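Local atomic coordinates of exopolygalacturonate lyase (Vibrio vulnificus, PDB entry 5A29), a protein that probably cleaves pectic polysaccharides by beta-elimination, as a manganese-binding member of polysaccharide lyase family 2. Residues S98-E102 with D529-K535. Sequence-based numbering, arbitrary orientation.
Sequences SVVTE and DATLKGK
Lys533 and Lys535 reach across from a Schellman motif to the carbonyl end of a neighbouring helix, where the C-terminal ends of helices 88-101 and 521-532 lie side by side, away from the manganese and tartrate sites. In the motif, Gly534, with positive phi, is the C-prime residue: Lys535 N hydrogen-bonds to Ala530 O and Gly534 N to Thr531 O. The turn at Gly534 brings Lys535 back toward Val99 and Glu102, while Lys533, just before it, faces Val100.

The two ammonium groups meet the carbonyls of Val99 and Val100 and the carboxylate of Glu102. Lys533 runs out fully extended beyond CG, and its NZ donates to Val100 O at 3.0 Å, from above the carbonyl plane and 42° out of it. The same ammonium forms a salt bridge with Asp529 OD2 at 2.8 Å, meeting the carboxylate on its syn side; the other oxygen, OD1, is hydrogen-bonded to Tyr25 OH. The aspartate probably helps hold the lysine that hydrogen-bonds to Val100 O. Lys535 bends only at its last torsion (chi4 -97°), which swings NZ toward Glu102, the first non-helical residue after helix 88-101. NZ pairs with Glu102 OE2 in a salt bridge whose modelled length is doubtfully short, and gives a weak hydrogen bond to Val99 O. A water joins this corner, donating to Val99 O and Glu102 OE1 and accepting from Lys535 NZ. Positive groups beside these carbonyls would probably be stabilised by the helix dipole.

Apolar packing centres on Val100, whose CG1 abuts Ala530 CB at 3.7 Å; these residues have the closest CA atoms of the two segments, 5.5 Å apart. Val99 and Lys535 run alongside in opposite senses, CG1 of the valine 4.1 Å from CD of the lysine. With Asp529 CG anti to the backbone N (chi1 -164°), OD2 lies across Val100, 3.2 Å from CB and 3.4 Å from CG2.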
ATOM      1  N   SER A  98      21.275  -6.733  -6.832  1.00 19.99           N
ATOM      2  CA  SER A  98      22.173  -7.913  -6.788  1.00 23.05           C
ATOM      3  C   SER A  98      21.691  -8.991  -7.747  1.00 21.71           C
ATOM      4  O   SER A  98      22.520  -9.693  -8.390  1.00 25.52           O
ATOM      5  CB  SER A  98      22.328  -8.504  -5.367  1.00 20.00           C
ATOM      6  OG  SER A  98      23.201  -7.722  -4.620  1.00 26.39           O
ATOM      7  N   VAL A  99      20.380  -9.180  -7.884  1.00 22.03           N
ATOM      8  CA  VAL A  99      19.882 -10.185  -8.840  1.00 22.56           C
ATOM      9  C   VAL A  99      20.307  -9.832 -10.268  1.00 27.02           C
ATOM     10  O   VAL A  99      20.790 -10.694 -11.052  1.00 25.72           O
ATOM     11  CB  VAL A  99      18.310 -10.288  -8.809  1.00 23.00           C
ATOM     12  CG1 VAL A  99      17.739 -10.980 -10.047  1.00 24.14           C
ATOM     13  CG2 VAL A  99      17.857 -10.968  -7.546  1.00 25.45           C
ATOM     14  N   VAL A 100      20.116  -8.577 -10.654  1.00 23.91           N
ATOM     15  CA  VAL A 100      20.313  -8.274 -12.082  1.00 22.25           C
ATOM     16  C   VAL A 100      21.792  -8.099 -12.425  1.00 25.01           C
ATOM     17  O   VAL A 100      22.165  -8.253 -13.559  1.00 27.45           O
ATOM     18  CB  VAL A 100      19.512  -7.068 -12.615  1.00 23.51           C
ATOM     19  CG1 VAL A 100      18.005  -7.303 -12.420  1.00 20.11           C
ATOM     20  CG2 VAL A 100      19.943  -5.730 -12.058  1.00 18.57           C
ATOM     21  N   THR A 101      22.580  -7.675 -11.468  1.00 22.12           N
ATOM     22  CA  THR A 101      24.001  -7.451 -11.733  1.00 25.98           C
ATOM     23  C   THR A 101      24.867  -8.679 -11.433  1.00 28.91           C
ATOM     24  O   THR A 101      26.009  -8.703 -11.845  1.00 31.09           O
ATOM     25  CB  THR A 101      24.595  -6.250 -11.001  1.00 23.76           C
ATOM     26  OG1 THR A 101      24.535  -6.475  -9.612  1.00 25.05           O
ATOM     27  CG2 THR A 101      23.937  -4.900 -11.398  1.00 24.71           C
ATOM     28  N   GLU A 102      24.338  -9.668 -10.707  1.00 27.43           N
ATOM     29  CA  GLU A 102      25.109 -10.808 -10.177  1.00 29.46           C
ATOM     30  C   GLU A 102      26.217 -10.331  -9.274  1.00 33.64           C
ATOM     31  O   GLU A 102      27.244 -10.980  -9.174  1.00 35.37           O
ATOM     32  CB  GLU A 102      25.745 -11.594 -11.335  1.00 33.89           C
ATOM     33  CG  GLU A 102      24.777 -11.967 -12.423  1.00 39.03           C
ATOM     34  CD  GLU A 102      23.948 -13.159 -12.036  1.00 50.63           C
ATOM     35  OE1 GLU A 102      24.037 -13.628 -10.875  1.00 49.90           O
ATOM     36  OE2 GLU A 102      23.217 -13.633 -12.919  1.00 65.35           O
ATOM     37  N   ASP A 529      14.821  -4.727 -16.153  1.00 18.08           N
ATOM     38  CA  ASP A 529      16.166  -5.248 -16.506  1.00 19.07           C
ATOM     39  C   ASP A 529      16.199  -6.762 -16.246  1.00 20.92           C
ATOM     40  O   ASP A 529      16.804  -7.527 -17.026  1.00 21.69           O
ATOM     41  CB  ASP A 529      17.200  -4.653 -15.587  1.00 18.90           C
ATOM     42  CG  ASP A 529      18.589  -4.834 -16.145  1.00 24.61           C
ATOM     43  OD1 ASP A 529      18.842  -4.366 -17.301  1.00 26.46           O
ATOM     44  OD2 ASP A 529      19.402  -5.403 -15.394  1.00 26.54           O
ATOM     45  N   ALA A 530      15.625  -7.201 -15.116  1.00 17.82           N
ATOM     46  CA  ALA A 530      15.528  -8.650 -14.865  1.00 18.75           C
ATOM     47  C   ALA A 530      14.807  -9.377 -15.998  1.00 19.22           C
ATOM     48  O   ALA A 530      15.228 -10.482 -16.390  1.00 24.40           O
ATOM     49  CB  ALA A 530      14.858  -8.898 -13.500  1.00 18.77           C
ATOM     50  N   THR A 531      13.746  -8.794 -16.554  1.00 17.99           N
ATOM     51  CA  THR A 531      12.930  -9.435 -17.556  1.00 19.34           C
ATOM     52  C   THR A 531      13.794  -9.530 -18.830  1.00 26.89           C
ATOM     53  O   THR A 531      13.737 -10.515 -19.548  1.00 22.88           O
ATOM     54  CB  THR A 531      11.620  -8.630 -17.869  1.00 21.45           C
ATOM     55  OG1 THR A 531      10.813  -8.525 -16.680  1.00 21.89           O
ATOM     56  CG2 THR A 531      10.778  -9.292 -18.881  1.00 26.28           C
ATOM     57  N   LEU A 532      14.539  -8.474 -19.153  1.00 19.50           N
ATOM     58  CA  LEU A 532      15.463  -8.554 -20.322  1.00 21.42           C
ATOM     59  C   LEU A 532      16.527  -9.648 -20.159  1.00 23.74           C
ATOM     60  O   LEU A 532      17.022 -10.170 -21.173  1.00 27.24           O
ATOM     61  CB  LEU A 532      16.156  -7.173 -20.565  1.00 20.37           C
ATOM     62  CG  LEU A 532      15.200  -6.014 -20.871  1.00 20.60           C
ATOM     63  CD1 LEU A 532      15.947  -4.621 -21.059  1.00 22.17           C
ATOM     64  CD2 LEU A 532      14.360  -6.276 -22.097  1.00 23.87           C
ATOM     65  N   LYS A 533      16.893  -9.992 -18.920  1.00 22.10           N
ATOM     66  CA  LYS A 533      17.914 -10.973 -18.637  1.00 25.98           C
ATOM     67  C   LYS A 533      17.257 -12.332 -18.276  1.00 31.83           C
ATOM     68  O   LYS A 533      17.919 -13.222 -17.803  1.00 31.02           O
ATOM     69  CB  LYS A 533      18.833 -10.500 -17.525  1.00 25.73           C
ATOM     70  CG  LYS A 533      19.626  -9.257 -17.940  1.00 23.64           C
ATOM     71  CD  LYS A 533      20.253  -8.599 -16.707  1.00 24.46           C
ATOM     72  CE  LYS A 533      21.239  -7.579 -17.273  1.00 23.17           C
ATOM     73  NZ  LYS A 533      21.699  -6.732 -16.145  1.00 25.14           N
ATOM     74  N   GLY A 534      15.968 -12.486 -18.556  1.00 34.91           N
ATOM     75  CA  GLY A 534      15.213 -13.727 -18.217  1.00 34.26           C
ATOM     76  C   GLY A 534      15.165 -14.096 -16.746  1.00 37.00           C
ATOM     77  O   GLY A 534      15.094 -15.269 -16.433  1.00 41.37           O
ATOM     78  N   LYS A 535      15.205 -13.130 -15.826  1.00 27.76           N
ATOM     79  CA  LYS A 535      15.199 -13.406 -14.377  1.00 32.27           C
ATOM     80  C   LYS A 535      13.984 -12.800 -13.594  1.00 25.14           C
ATOM     81  O   LYS A 535      14.108 -12.513 -12.422  1.00 28.31           O
ATOM     82  CB  LYS A 535      16.467 -12.854 -13.712  1.00 31.07           C
ATOM     83  CG  LYS A 535      17.807 -13.242 -14.297  1.00 35.41           C
ATOM     84  CD  LYS A 535      18.798 -12.234 -13.751  1.00 40.29           C
ATOM     85  CE  LYS A 535      20.212 -12.351 -14.279  1.00 46.24           C
ATOM     86  NZ  LYS A 535      21.005 -13.134 -13.305  1.00 43.06           N
TER
HETATM   87  O   HOH W   1      21.173 -13.391 -10.243  1.00 45.48           O